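PDB 2F1L: 16S rRNA processing protein, which probably acts as an accessory factor in the last step of 30S ribosomal subunit assembly, where it is needed for efficient processing of 16S rRNA. Local coordinates for residues A[25-30]-A[35-40]; A[43-48]-A[73-78]; A[61-66]-A[91-96]. All coordinates share one frame; numbering follows the deposited sequence.

Interaction 1. Residues A[25-30]-A[35-40]; sequences KIVSVY and EVKVYS
A classic beta bulge interrupts the antiparallel pairing of 25-30 with 35-40 in the RimM N-terminal domain, where V27 and S28 together face the single residue K37. Before the bulge the pairing is regular: K25 and Y39 form a hydrogen-bonded pair, with K25 N to Y39 O and Y39 N to K25 O both 2.9 Å. At the bulge K37 O takes the nearly straight bond from V27 N (2.9 Å, 173° at the hydrogen) and a second, weak one from S28 N. K37 N returns a bond to S28 O (2.9 Å). The extra residue shifts the register by one and turns the chain at S28, so that V29 and V36 stand opposite each other with diverging side chains. At the far end a water accepts from E35 N and donates to Y30 O.

I26 and V38 share a face, CG1 of I26 meeting CG2 of V38 (3.9 Å); the other branch of I26, CG2, reaches CB of V36 (3.8 Å). V27 packs over one face of the Y39 ring: its CG2, set between backbone N and carbonyl carbon (CG1 at chi1 -66°), lies 4.2 Å above the ring plane over the centre, and CG1 touches CD2 of Y39. The hydroxyl of Y39 is held by the C-terminal carboxylate of F187 of the second subunit, and K25 NZ forms a salt bridge with E159 of that subunit.

Within its own chain, strand 35-40 pairs on its other edge with strand 76-81. I26 and V38 both pack on I98 of strand 97-101, and V29 and V36 meet A90 of helix 87-91.

Interaction 2. Residues A[43-48]-A[73-78]; sequences DPLDNL and HGKVLA
L45 and L48, from the loop that leads out of strand 35-40 and enters a 3-10 segment at N47, pack against a tight beta hairpin whose type II' turn runs from H73 to V76. This is an apolar contact between loop and hairpin, with no hydrogen bond between the two segments. Its close side is made by three leucines and the backbone of K75. With chi1 at -161° carrying CG away from the backbone N and chi2 at 61°, L45 brings its CD2 methyl to K75 O at 3.5 Å. L48 and L77 meet methyl to methyl, CD2 against CD2 at 4.1 Å, their side chains slanting across one another. Between these two touches the fit is looser, L45 CG standing 4.4 Å from L77 CD1.

On the less buried side lies K75, which remains partly exposed. Its chain folds at chi2, chi3 and chi4, laying the methylenes across L45 at about a right angle before the amino group turns to partners in the C-terminal part of the chain: a salt bridge with D182 and a hydrogen bond to Q167 O, while F187 of the second subunit packs on the same lysine. L45 and D46 are also tied by backbone bonds to V169 and L170, so this contact lies where the N-terminal domain meets the PRC barrel domain. Within the contact, the lysine methylenes close on a single methyl: CD of K75 lies 3.9 Å from CD2 of L45, and CE of K75 4.0 Å from the same atom.

Interaction 3. Residues A[61-66]-A[91-96]; sequences EIRQAE and RTFTGY
Two aromatic residues from a turn-rich loop meet two charged side chains on a beta strand, in a partly buried contact within the RimM N-terminal domain, its centre about 20 Å from the centre of the chain. The loop, 91-96, joins helix 87-91 to strand 97-101 through a type I turn from R91 to T94 and a type II turn from F93 to Y96; at its second corner G95 adopts a positive phi (95°). The strand, 61-66, is the start of the long strand 61-73.

R63 carries much of the contact. With CG anti to the backbone N (chi1 159°) and the chain extended from CG to NE, it reaches over to the loop and brings its guanidinium up to both aromatic side chains. F93 supplies CZ to one guanidinium face, 3.3 Å above the plane and displaced toward the rim; the two planes are inclined by 43°, so the groups do not lie flat on one another. Y96 comes differently: its hydroxyl lies at the guanidinium edge, in plane, and its ring stands almost perpendicular to the group. The aliphatic part of the arginine contributes too, R63 CD lying 3.5 Å from Y96 OH.

E61 approaches that same hydroxyl with its carboxylate nearly at right angles to the ring. Nearby, R58 of the neighbouring strand 53-58 makes a cation-pi contact with Y96 and a long, weak ion pair with E61, adding a second positive charge to this cluster. L56 of that strand packs on both aromatic residues. The hydroxyl of Y96 donates to E61 OE2, a hydrogen bond modelled at 2.3 Å, a value too short to be taken literally.

All three contacts belong to the RimM N-terminal domain and reach the same antiparallel sheet. Interaction 1 holds a central place: its centre lies about 11 Å from that of interaction 2 and about 10 Å from that of interaction 3, and it touches both. V38 O bonds to L77 N on one flank, while I26 bonds to G95 and Y96 on the other. Interactions 2 and 3, with centres about 18 Å apart, do not touch. Along the chain interaction 1 closes first, and the segments of the other two then alternate, so the chain returns to each in turn. Interactions 1 and 2 also border the second subunit, whereas interaction 3 meets no other chain of the assembly.

Interaction 1. Residues A[25-30]-A[35-40]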
ATOM      1  N   LYS A  25     -12.043   5.968  -9.058  1.00 32.42           N
ATOM      2  CA  LYS A  25     -12.134   6.730 -10.283  1.00 30.27           C
ATOM      3  C   LYS A  25     -12.541   5.861 -11.434  1.00 33.17           C
ATOM      4  O   LYS A  25     -12.005   4.764 -11.586  1.00 34.48           O
ATOM      5  CB  LYS A  25     -10.797   7.359 -10.584  1.00 31.35           C
ATOM      6  CG  LYS A  25     -10.836   8.206 -11.861  1.00 39.44           C
ATOM      7  CD  LYS A  25      -9.766   9.267 -11.869  1.00 32.06           C
ATOM      8  CE  LYS A  25      -9.982  10.282 -12.983  1.00 27.60           C
ATOM      9  NZ  LYS A  25      -8.913  11.309 -12.959  1.00 23.58           N
ATOM     10  N   ILE A  26     -13.458   6.380 -12.260  1.00 32.43           N
ATOM     11  CA  ILE A  26     -13.927   5.699 -13.464  1.00 29.53           C
ATOM     12  C   ILE A  26     -12.982   5.977 -14.605  1.00 30.79           C
ATOM     13  O   ILE A  26     -12.771   7.120 -14.993  1.00 30.58           O
ATOM     14  CB  ILE A  26     -15.364   6.146 -13.848  1.00 29.86           C
ATOM     15  CG1 ILE A  26     -16.343   5.913 -12.699  1.00 29.55           C
ATOM     16  CG2 ILE A  26     -15.882   5.385 -15.045  1.00 34.22           C
ATOM     17  CD1 ILE A  26     -17.822   6.231 -13.062  1.00 29.61           C
ATOM     18  N   VAL A  27     -12.391   4.928 -15.164  1.00 35.12           N
ATOM     19  CA  VAL A  27     -11.282   5.117 -16.120  1.00 33.12           C
ATOM     20  C   VAL A  27     -11.482   4.518 -17.484  1.00 32.43           C
ATOM     21  O   VAL A  27     -10.734   4.814 -18.404  1.00 34.83           O
ATOM     22  CB  VAL A  27      -9.983   4.544 -15.565  1.00 34.00           C
ATOM     23  CG1 VAL A  27      -9.546   5.341 -14.367  1.00 37.78           C
ATOM     24  CG2 VAL A  27     -10.154   3.055 -15.197  1.00 40.58           C
ATOM     25  N   SER A  28     -12.486   3.683 -17.642  1.00 30.99           N
ATOM     26  CA  SER A  28     -12.742   3.117 -18.933  1.00 30.80           C
ATOM     27  C   SER A  28     -14.073   2.393 -18.880  1.00 31.80           C
ATOM     28  O   SER A  28     -14.802   2.508 -17.901  1.00 32.94           O
ATOM     29  CB  SER A  28     -11.639   2.083 -19.215  1.00 32.32           C
ATOM     30  OG  SER A  28     -11.759   1.588 -20.532  1.00 32.74           O
ATOM     31  N   VAL A  29     -14.349   1.586 -19.897  1.00 32.29           N
ATOM     32  CA  VAL A  29     -15.549   0.796 -19.923  1.00 34.29           C
ATOM     33  C   VAL A  29     -15.151  -0.622 -19.702  1.00 34.48           C
ATOM     34  O   VAL A  29     -14.020  -0.923 -19.846  1.00 35.49           O
ATOM     35  CB  VAL A  29     -16.316   0.931 -21.237  1.00 35.27           C
ATOM     36  CG1 VAL A  29     -16.853   2.378 -21.375  1.00 34.32           C
ATOM     37  CG2 VAL A  29     -15.445   0.527 -22.418  1.00 34.10           C
ATOM     38  N   TYR A  30     -16.091  -1.474 -19.297  1.00 37.02           N
ATOM     39  CA  TYR A  30     -15.831  -2.893 -19.161  1.00 35.88           C
ATOM     40  C   TYR A  30     -16.968  -3.605 -19.833  1.00 33.02           C
ATOM     41  O   TYR A  30     -18.121  -3.477 -19.426  1.00 27.79           O
ATOM     42  CB  TYR A  30     -15.778  -3.272 -17.694  1.00 38.14           C
ATOM     43  CG  TYR A  30     -15.363  -4.687 -17.494  1.00 37.97           C
ATOM     44  CD1 TYR A  30     -14.036  -5.025 -17.501  1.00 38.85           C
ATOM     45  CD2 TYR A  30     -16.303  -5.694 -17.313  1.00 39.91           C
ATOM     46  CE1 TYR A  30     -13.630  -6.329 -17.343  1.00 41.46           C
ATOM     47  CE2 TYR A  30     -15.909  -7.020 -17.165  1.00 33.71           C
ATOM     48  CZ  TYR A  30     -14.562  -7.325 -17.187  1.00 38.47           C
ATOM     49  OH  TYR A  30     -14.115  -8.626 -17.023  1.00 44.88           O
ATOM     50  N   GLU A  35     -21.226  -1.579 -18.233  1.00 34.73           N
ATOM     51  CA  GLU A  35     -20.407  -1.484 -17.021  1.00 33.77           C
ATOM     52  C   GLU A  35     -19.202  -0.610 -17.292  1.00 33.61           C
ATOM     53  O   GLU A  35     -18.767  -0.439 -18.456  1.00 30.63           O
ATOM     54  CB  GLU A  35     -19.986  -2.858 -16.502  1.00 32.11           C
ATOM     55  CG  GLU A  35     -21.214  -3.668 -15.990  1.00 41.49           C
ATOM     56  CD  GLU A  35     -20.896  -5.054 -15.421  1.00 36.59           C
ATOM     57  OE1 GLU A  35     -19.712  -5.415 -15.249  1.00 45.57           O
ATOM     58  OE2 GLU A  35     -21.848  -5.786 -15.112  1.00 56.31           O
ATOM     59  N   VAL A  36     -18.671  -0.051 -16.201  1.00 31.68           N
ATOM     60  CA  VAL A  36     -17.477   0.764 -16.268  1.00 30.77           C
ATOM     61  C   VAL A  36     -16.327   0.113 -15.467  1.00 33.05           C
ATOM     62  O   VAL A  36     -16.537  -0.701 -14.547  1.00 33.42           O
ATOM     63  CB  VAL A  36     -17.744   2.188 -15.744  1.00 30.16           C
ATOM     64  CG1 VAL A  36     -18.696   2.943 -16.656  1.00 32.36           C
ATOM     65  CG2 VAL A  36     -18.313   2.177 -14.329  1.00 32.32           C
ATOM     66  N   LYS A  37     -15.107   0.488 -15.830  1.00 33.70           N
ATOM     67  CA  LYS A  37     -13.914   0.018 -15.171  1.00 33.87           C
ATOM     68  C   LYS A  37     -13.472   1.142 -14.232  1.00 31.39           C
ATOM     69  O   LYS A  37     -13.474   2.311 -14.584  1.00 31.30           O
ATOM     70  CB  LYS A  37     -12.856  -0.293 -16.202  1.00 36.23           C
ATOM     71  CG  LYS A  37     -11.658  -1.072 -15.693  1.00 36.18           C
ATOM     72  CD  LYS A  37     -10.430  -0.730 -16.511  1.00 43.51           C
ATOM     73  CE  LYS A  37      -9.526  -1.918 -16.847  1.00 51.08           C
ATOM     74  NZ  LYS A  37      -8.207  -1.328 -17.222  1.00 52.60           N
ATOM     75  N   VAL A  38     -13.132   0.743 -13.024  1.00 31.66           N
ATOM     76  CA  VAL A  38     -13.013   1.628 -11.890  1.00 33.84           C
ATOM     77  C   VAL A  38     -11.772   1.230 -11.109  1.00 33.71           C
ATOM     78  O   VAL A  38     -11.561   0.054 -10.830  1.00 33.58           O
ATOM     79  CB  VAL A  38     -14.279   1.499 -11.002  1.00 35.17           C
ATOM     80  CG1 VAL A  38     -14.054   2.053  -9.638  1.00 42.47           C
ATOM     81  CG2 VAL A  38     -15.440   2.245 -11.656  1.00 35.62           C
ATOM     82  N   TYR A  39     -10.924   2.204 -10.799  1.00 32.92           N
ATOM     83  CA  TYR A  39      -9.890   1.968  -9.830  1.00 33.53           C
ATOM     84  C   TYR A  39     -10.500   2.293  -8.456  1.00 32.62           C
ATOM     85  O   TYR A  39     -11.288   3.248  -8.324  1.00 31.74           O
ATOM     86  CB  TYR A  39      -8.658   2.840 -10.098  1.00 36.60           C
ATOM     87  CG  TYR A  39      -7.815   2.500 -11.321  1.00 36.38           C
ATOM     88  CD1 TYR A  39      -7.558   1.203 -11.684  1.00 42.91           C
ATOM     89  CD2 TYR A  39      -7.194   3.507 -12.051  1.00 44.75           C
ATOM     90  CE1 TYR A  39      -6.732   0.907 -12.774  1.00 44.97           C
ATOM     91  CE2 TYR A  39      -6.376   3.227 -13.131  1.00 47.63           C
ATOM     92  CZ  TYR A  39      -6.155   1.921 -13.497  1.00 48.49           C
ATOM     93  OH  TYR A  39      -5.360   1.619 -14.589  1.00 40.28           O
ATOM     94  N   SER A  40     -10.169   1.498  -7.441  1.00 30.91           N
ATOM     95  CA  SER A  40     -10.674   1.762  -6.087  1.00 30.21           C
ATOM     96  C   SER A  40      -9.584   2.273  -5.174  1.00 27.90           C
ATOM     97  O   SER A  40      -8.496   1.758  -5.211  1.00 32.08           O
ATOM     98  CB  SER A  40     -11.235   0.496  -5.479  1.00 28.66           C
ATOM     99  OG  SER A  40     -11.424   0.668  -4.097  1.00 22.15           O
TER
HETATM  100  O   HOH W   1     -20.757  -4.237 -19.525  1.00 40.92           O

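Interaction 2. Residues A[43-48]-A[73-78]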
ATOM      1  N   ASP A  43      -9.806   0.804   1.436  1.00 27.83           N
ATOM      2  CA  ASP A  43      -9.157  -0.278   2.122  0.50 27.70           C
ATOM      3  C   ASP A  43     -10.248  -0.967   2.908  1.00 28.43           C
ATOM      4  O   ASP A  43     -10.893  -0.334   3.695  1.00 30.67           O
ATOM      5  CB  ASP A  43      -8.127   0.281   3.090  0.50 25.36           C
ATOM      6  CG  ASP A  43      -7.347  -0.790   3.767  0.50 28.92           C
ATOM      7  OD1 ASP A  43      -7.582  -1.990   3.454  0.50 17.64           O
ATOM      8  OD2 ASP A  43      -6.489  -0.415   4.606  0.50 28.97           O
ATOM      9  N   PRO A  44     -10.527  -2.255   2.631  1.00 29.22           N
ATOM     10  CA  PRO A  44     -10.106  -3.205   1.627  1.00 29.51           C
ATOM     11  C   PRO A  44     -10.419  -2.692   0.243  1.00 30.32           C
ATOM     12  O   PRO A  44     -11.314  -1.842   0.092  1.00 26.85           O
ATOM     13  CB  PRO A  44     -11.039  -4.388   1.879  1.00 30.32           C
ATOM     14  CG  PRO A  44     -11.404  -4.297   3.286  1.00 30.71           C
ATOM     15  CD  PRO A  44     -11.517  -2.858   3.538  1.00 27.77           C
ATOM     16  N   LEU A  45      -9.764  -3.253  -0.776  1.00 29.22           N
ATOM     17  CA  LEU A  45     -10.040  -2.809  -2.134  1.00 30.76           C
ATOM     18  C   LEU A  45     -11.532  -2.830  -2.499  1.00 31.60           C
ATOM     19  O   LEU A  45     -12.003  -1.967  -3.252  1.00 32.73           O
ATOM     20  CB  LEU A  45      -9.275  -3.648  -3.144  1.00 32.74           C
ATOM     21  CG  LEU A  45      -9.090  -3.070  -4.556  1.00 33.55           C
ATOM     22  CD1 LEU A  45      -8.332  -1.791  -4.517  1.00 37.26           C
ATOM     23  CD2 LEU A  45      -8.335  -4.078  -5.405  1.00 33.28           C
ATOM     24  N   ASP A  46     -12.281  -3.807  -1.991  1.00 31.58           N
ATOM     25  CA  ASP A  46     -13.637  -4.023  -2.515  1.00 32.37           C
ATOM     26  C   ASP A  46     -14.677  -3.207  -1.789  1.00 29.91           C
ATOM     27  O   ASP A  46     -15.836  -3.282  -2.086  1.00 31.22           O
ATOM     28  CB  ASP A  46     -14.020  -5.510  -2.509  1.00 33.38           C
ATOM     29  CG  ASP A  46     -14.209  -6.059  -1.135  1.00 31.69           C
ATOM     30  OD1 ASP A  46     -14.053  -5.285  -0.172  1.00 34.72           O
ATOM     31  OD2 ASP A  46     -14.475  -7.279  -1.022  1.00 34.28           O
ATOM     32  N   ASN A  47     -14.225  -2.407  -0.851  1.00 30.30           N
ATOM     33  CA  ASN A  47     -15.067  -1.644  -0.005  1.00 30.35           C
ATOM     34  C   ASN A  47     -15.804  -0.561  -0.753  1.00 30.49           C
ATOM     35  O   ASN A  47     -16.888  -0.177  -0.384  1.00 29.28           O
ATOM     36  CB  ASN A  47     -14.202  -1.037   1.086  1.00 33.07           C
ATOM     37  CG  ASN A  47     -15.014  -0.339   2.124  1.00 37.80           C
ATOM     38  OD1 ASN A  47     -15.909  -0.937   2.683  1.00 39.61           O
ATOM     39  ND2 ASN A  47     -14.735   0.947   2.365  1.00 35.18           N
ATOM     40  N   LEU A  48     -15.207  -0.079  -1.829  1.00 32.94           N
ATOM     41  CA  LEU A  48     -15.904   0.794  -2.754  1.00 32.53           C
ATOM     42  C   LEU A  48     -17.312   0.296  -3.109  1.00 30.68           C
ATOM     43  O   LEU A  48     -18.220   1.089  -3.268  1.00 31.78           O
ATOM     44  CB  LEU A  48     -15.064   0.951  -4.019  1.00 33.86           C
ATOM     45  CG  LEU A  48     -15.653   1.804  -5.147  1.00 40.16           C
ATOM     46  CD1 LEU A  48     -15.918   3.167  -4.632  1.00 49.13           C
ATOM     47  CD2 LEU A  48     -14.725   1.915  -6.268  1.00 38.19           C
ATOM     48  N   HIS A  73     -12.046  -7.553 -10.839  1.00 27.78           N
ATOM     49  CA  HIS A  73     -11.363  -8.350 -11.830  1.00 28.94           C
ATOM     50  C   HIS A  73      -9.859  -8.098 -11.624  1.00 30.03           C
ATOM     51  O   HIS A  73      -9.316  -7.120 -12.086  1.00 35.26           O
ATOM     52  CB  HIS A  73     -11.792  -7.933 -13.232  1.00 26.20           C
ATOM     53  CG  HIS A  73     -13.208  -8.283 -13.570  1.00 29.38           C
ATOM     54  ND1 HIS A  73     -13.602  -9.567 -13.909  1.00 29.60           N
ATOM     55  CD2 HIS A  73     -14.318  -7.508 -13.683  1.00 31.24           C
ATOM     56  CE1 HIS A  73     -14.898  -9.572 -14.194  1.00 26.72           C
ATOM     57  NE2 HIS A  73     -15.360  -8.338 -14.063  1.00 30.92           N
ATOM     58  N   GLY A  74      -9.192  -8.953 -10.875  1.00 31.05           N
ATOM     59  CA  GLY A  74      -7.815  -8.705 -10.504  1.00 29.95           C
ATOM     60  C   GLY A  74      -7.807  -7.621  -9.463  1.00 31.34           C
ATOM     61  O   GLY A  74      -8.414  -7.778  -8.388  1.00 31.34           O
ATOM     62  N   LYS A  75      -7.188  -6.499  -9.806  1.00 30.80           N
ATOM     63  CA  LYS A  75      -7.130  -5.379  -8.881  1.00 31.31           C
ATOM     64  C   LYS A  75      -7.913  -4.172  -9.392  1.00 32.36           C
ATOM     65  O   LYS A  75      -7.884  -3.145  -8.785  1.00 33.85           O
ATOM     66  CB  LYS A  75      -5.685  -5.019  -8.597  1.00 31.56           C
ATOM     67  CG  LYS A  75      -4.894  -6.131  -7.879  1.00 27.88           C
ATOM     68  CD  LYS A  75      -5.228  -6.201  -6.415  1.00 37.12           C
ATOM     69  CE  LYS A  75      -4.466  -5.166  -5.595  1.00 36.18           C
ATOM     70  NZ  LYS A  75      -2.978  -5.411  -5.697  1.00 28.35           N
ATOM     71  N   VAL A  76      -8.636  -4.291 -10.494  1.00 34.10           N
ATOM     72  CA  VAL A  76      -9.599  -3.247 -10.854  1.00 35.58           C
ATOM     73  C   VAL A  76     -10.995  -3.742 -10.624  1.00 36.57           C
ATOM     74  O   VAL A  76     -11.203  -4.950 -10.468  1.00 38.40           O
ATOM     75  CB  VAL A  76      -9.537  -2.865 -12.324  1.00 38.74           C
ATOM     76  CG1 VAL A  76      -8.161  -2.240 -12.661  1.00 39.32           C
ATOM     77  CG2 VAL A  76      -9.845  -4.086 -13.231  1.00 32.40           C
ATOM     78  N   LEU A  77     -11.961  -2.828 -10.660  1.00 32.63           N
ATOM     79  CA  LEU A  77     -13.330  -3.199 -10.471  1.00 34.12           C
ATOM     80  C   LEU A  77     -14.140  -2.960 -11.731  1.00 33.63           C
ATOM     81  O   LEU A  77     -13.815  -2.065 -12.504  1.00 35.72           O
ATOM     82  CB  LEU A  77     -13.946  -2.365  -9.380  1.00 34.68           C
ATOM     83  CG  LEU A  77     -13.674  -2.798  -7.950  1.00 39.54           C
ATOM     84  CD1 LEU A  77     -12.263  -2.428  -7.584  1.00 47.48           C
ATOM     85  CD2 LEU A  77     -14.641  -2.075  -6.988  1.00 41.26           C
ATOM     86  N   ALA A  78     -15.217  -3.732 -11.893  1.00 31.40           N
ATOM     87  CA  ALA A  78     -16.292  -3.422 -12.853  1.00 30.81           C
ATOM     88  C   ALA A  78     -17.566  -3.099 -12.081  1.00 31.43           C
ATOM     89  O   ALA A  78     -17.950  -3.800 -11.139  1.00 33.61           O
ATOM     90  CB  ALA A  78     -16.536  -4.582 -13.819  1.00 28.75           C
TER

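Interaction 3. Residues A[61-66]-A[91-96]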
ATOM      1  N   GLU A  61     -17.265  19.598 -12.773  1.00 44.25           N
ATOM      2  CA  GLU A  61     -18.628  19.254 -13.139  1.00 42.93           C
ATOM      3  C   GLU A  61     -19.025  18.099 -12.197  1.00 41.12           C
ATOM      4  O   GLU A  61     -18.371  17.047 -12.197  1.00 37.70           O
ATOM      5  CB  GLU A  61     -18.638  18.844 -14.609  1.00 42.79           C
ATOM      6  CG  GLU A  61     -19.884  18.175 -15.114  1.00 49.77           C
ATOM      7  CD  GLU A  61     -19.604  17.152 -16.231  1.00 60.13           C
ATOM      8  OE1 GLU A  61     -18.615  17.312 -17.031  1.00 48.95           O
ATOM      9  OE2 GLU A  61     -20.406  16.185 -16.278  1.00 58.82           O
ATOM     10  N   ILE A  62     -20.037  18.336 -11.353  1.00 39.78           N
ATOM     11  CA  ILE A  62     -20.547  17.339 -10.390  1.00 39.20           C
ATOM     12  C   ILE A  62     -21.744  16.607 -10.960  1.00 40.18           C
ATOM     13  O   ILE A  62     -22.356  17.085 -11.877  1.00 41.76           O
ATOM     14  CB  ILE A  62     -20.917  17.999  -9.068  1.00 38.08           C
ATOM     15  CG1 ILE A  62     -19.630  18.449  -8.381  1.00 40.99           C
ATOM     16  CG2 ILE A  62     -21.712  17.053  -8.145  1.00 33.33           C
ATOM     17  N   ARG A  63     -22.044  15.418 -10.447  1.00 42.47           N
ATOM     18  CA  ARG A  63     -23.074  14.536 -11.030  1.00 40.62           C
ATOM     19  C   ARG A  63     -23.258  13.290 -10.148  1.00 38.78           C
ATOM     20  O   ARG A  63     -22.307  12.838  -9.513  1.00 41.81           O
ATOM     21  CB  ARG A  63     -22.672  14.163 -12.460  1.00 38.36           C
ATOM     22  CG  ARG A  63     -23.336  12.927 -12.998  1.00 40.84           C
ATOM     23  CD  ARG A  63     -22.864  12.586 -14.414  1.00 43.97           C
ATOM     24  NE  ARG A  63     -23.933  11.875 -15.113  1.00 55.07           N
ATOM     25  CZ  ARG A  63     -23.989  11.650 -16.423  1.00 54.52           C
ATOM     26  NH1 ARG A  63     -23.022  12.043 -17.255  1.00 59.01           N
ATOM     27  NH2 ARG A  63     -25.033  11.002 -16.904  1.00 52.08           N
ATOM     28  N   GLN A  64     -24.471  12.750 -10.114  1.00 36.76           N
ATOM     29  CA  GLN A  64     -24.865  11.699  -9.171  1.00 35.65           C
ATOM     30  C   GLN A  64     -25.080  10.400  -9.880  1.00 35.04           C
ATOM     31  O   GLN A  64     -25.634  10.397 -10.955  1.00 36.88           O
ATOM     32  CB  GLN A  64     -26.183  12.063  -8.489  1.00 34.80           C
ATOM     33  CG  GLN A  64     -26.111  13.305  -7.622  1.00 39.69           C
ATOM     34  CD  GLN A  64     -25.030  13.197  -6.550  1.00 50.24           C
ATOM     35  OE1 GLN A  64     -24.812  12.116  -5.973  1.00 55.03           O
ATOM     36  NE2 GLN A  64     -24.330  14.306  -6.292  1.00 49.19           N
ATOM     37  N   ALA A  65     -24.657   9.293  -9.276  1.00 34.27           N
ATOM     38  CA  ALA A  65     -24.874   7.974  -9.854  1.00 32.67           C
ATOM     39  C   ALA A  65     -25.149   6.939  -8.772  1.00 33.33           C
ATOM     40  O   ALA A  65     -24.714   7.104  -7.633  1.00 32.98           O
ATOM     41  CB  ALA A  65     -23.693   7.577 -10.656  1.00 32.24           C
ATOM     42  N   GLU A  66     -25.902   5.895  -9.137  1.00 34.96           N
ATOM     43  CA  GLU A  66     -26.239   4.782  -8.234  1.00 36.47           C
ATOM     44  C   GLU A  66     -25.607   3.486  -8.689  1.00 34.96           C
ATOM     45  O   GLU A  66     -25.819   3.049  -9.817  1.00 37.51           O
ATOM     46  CB  GLU A  66     -27.748   4.556  -8.164  1.00 34.84           C
ATOM     47  CG  GLU A  66     -28.469   5.743  -7.570  1.00 47.80           C
ATOM     48  CD  GLU A  66     -29.676   5.364  -6.724  1.00 54.23           C
ATOM     49  OE1 GLU A  66     -29.516   4.890  -5.555  1.00 58.51           O
ATOM     50  OE2 GLU A  66     -30.779   5.576  -7.251  1.00 51.58           O
ATOM     51  N   ARG A  91     -18.710   5.146 -22.092  1.00 30.74           N
ATOM     52  CA  ARG A  91     -17.467   5.801 -22.437  1.00 31.77           C
ATOM     53  C   ARG A  91     -17.475   7.197 -21.878  1.00 32.76           C
ATOM     54  O   ARG A  91     -16.448   7.685 -21.450  1.00 35.40           O
ATOM     55  CB  ARG A  91     -17.321   5.953 -23.940  1.00 30.74           C
ATOM     56  CG  ARG A  91     -16.837   4.771 -24.642  1.00 33.00           C
ATOM     57  CD  ARG A  91     -16.667   5.049 -26.173  1.00 36.30           C
ATOM     58  NE  ARG A  91     -16.939   3.816 -26.898  1.00 34.03           N
ATOM     59  CZ  ARG A  91     -16.043   2.847 -27.068  1.00 44.75           C
ATOM     60  NH1 ARG A  91     -16.372   1.710 -27.725  1.00 37.80           N
ATOM     61  NH2 ARG A  91     -14.810   3.012 -26.577  1.00 39.80           N
ATOM     62  N   THR A  92     -18.635   7.845 -21.908  1.00 31.42           N
ATOM     63  CA  THR A  92     -18.743   9.218 -21.476  1.00 30.37           C
ATOM     64  C   THR A  92     -18.577   9.378 -19.994  1.00 30.11           C
ATOM     65  O   THR A  92     -18.447  10.481 -19.546  1.00 29.06           O
ATOM     66  CB  THR A  92     -20.093   9.851 -21.880  1.00 30.16           C
ATOM     67  OG1 THR A  92     -21.129   9.300 -21.090  1.00 30.96           O
ATOM     68  CG2 THR A  92     -20.404   9.566 -23.347  1.00 35.56           C
ATOM     69  N   PHE A  93     -18.540   8.289 -19.232  1.00 32.74           N
ATOM     70  CA  PHE A  93     -18.253   8.352 -17.792  1.00 32.38           C
ATOM     71  C   PHE A  93     -16.784   8.347 -17.450  1.00 32.15           C
ATOM     72  O   PHE A  93     -16.419   8.561 -16.273  1.00 27.81           O
ATOM     73  CB  PHE A  93     -18.979   7.225 -17.062  1.00 33.74           C
ATOM     74  CG  PHE A  93     -20.411   7.528 -16.871  1.00 32.44           C
ATOM     75  CD1 PHE A  93     -21.245   7.634 -17.970  1.00 31.88           C
ATOM     76  CD2 PHE A  93     -20.905   7.855 -15.616  1.00 42.71           C
ATOM     77  CE1 PHE A  93     -22.576   7.993 -17.819  1.00 40.26           C
ATOM     78  CE2 PHE A  93     -22.249   8.212 -15.442  1.00 38.26           C
ATOM     79  CZ  PHE A  93     -23.078   8.295 -16.548  1.00 37.81           C
ATOM     80  N   THR A  94     -15.939   8.148 -18.466  1.00 31.42           N
ATOM     81  CA  THR A  94     -14.492   8.049 -18.245  1.00 32.25           C
ATOM     82  C   THR A  94     -13.942   9.350 -17.654  1.00 33.03           C
ATOM     83  O   THR A  94     -14.280  10.405 -18.105  1.00 34.34           O
ATOM     84  CB  THR A  94     -13.771   7.673 -19.565  1.00 33.61           C
ATOM     85  OG1 THR A  94     -13.966   6.265 -19.835  1.00 28.51           O
ATOM     86  CG2 THR A  94     -12.283   7.983 -19.506  1.00 31.50           C
ATOM     87  N   GLY A  95     -13.122   9.278 -16.611  1.00 34.01           N
ATOM     88  CA  GLY A  95     -12.520  10.477 -16.041  1.00 30.26           C
ATOM     89  C   GLY A  95     -13.279  11.046 -14.859  1.00 30.66           C
ATOM     90  O   GLY A  95     -12.847  12.030 -14.291  1.00 29.98           O
ATOM     91  N   TYR A  96     -14.404  10.442 -14.476  1.00 31.42           N
ATOM     92  CA  TYR A  96     -15.140  10.870 -13.277  1.00 31.75           C
ATOM     93  C   TYR A  96     -14.540  10.280 -12.020  1.00 33.69           C
ATOM     94  O   TYR A  96     -14.378   9.069 -11.888  1.00 34.32           O
ATOM     95  CB  TYR A  96     -16.587  10.408 -13.326  1.00 34.58           C
ATOM     96  CG  TYR A  96     -17.512  11.348 -14.055  1.00 37.08           C
ATOM     97  CD1 TYR A  96     -17.701  12.639 -13.620  1.00 43.19           C
ATOM     98  CD2 TYR A  96     -18.239  10.930 -15.147  1.00 50.18           C
ATOM     99  CE1 TYR A  96     -18.555  13.497 -14.274  1.00 42.54           C
ATOM    100  CE2 TYR A  96     -19.094  11.793 -15.805  1.00 45.34           C
ATOM    101  CZ  TYR A  96     -19.240  13.062 -15.363  1.00 39.47           C
ATOM    102  OH  TYR A  96     -20.082  13.909 -16.014  1.00 43.56           O
TER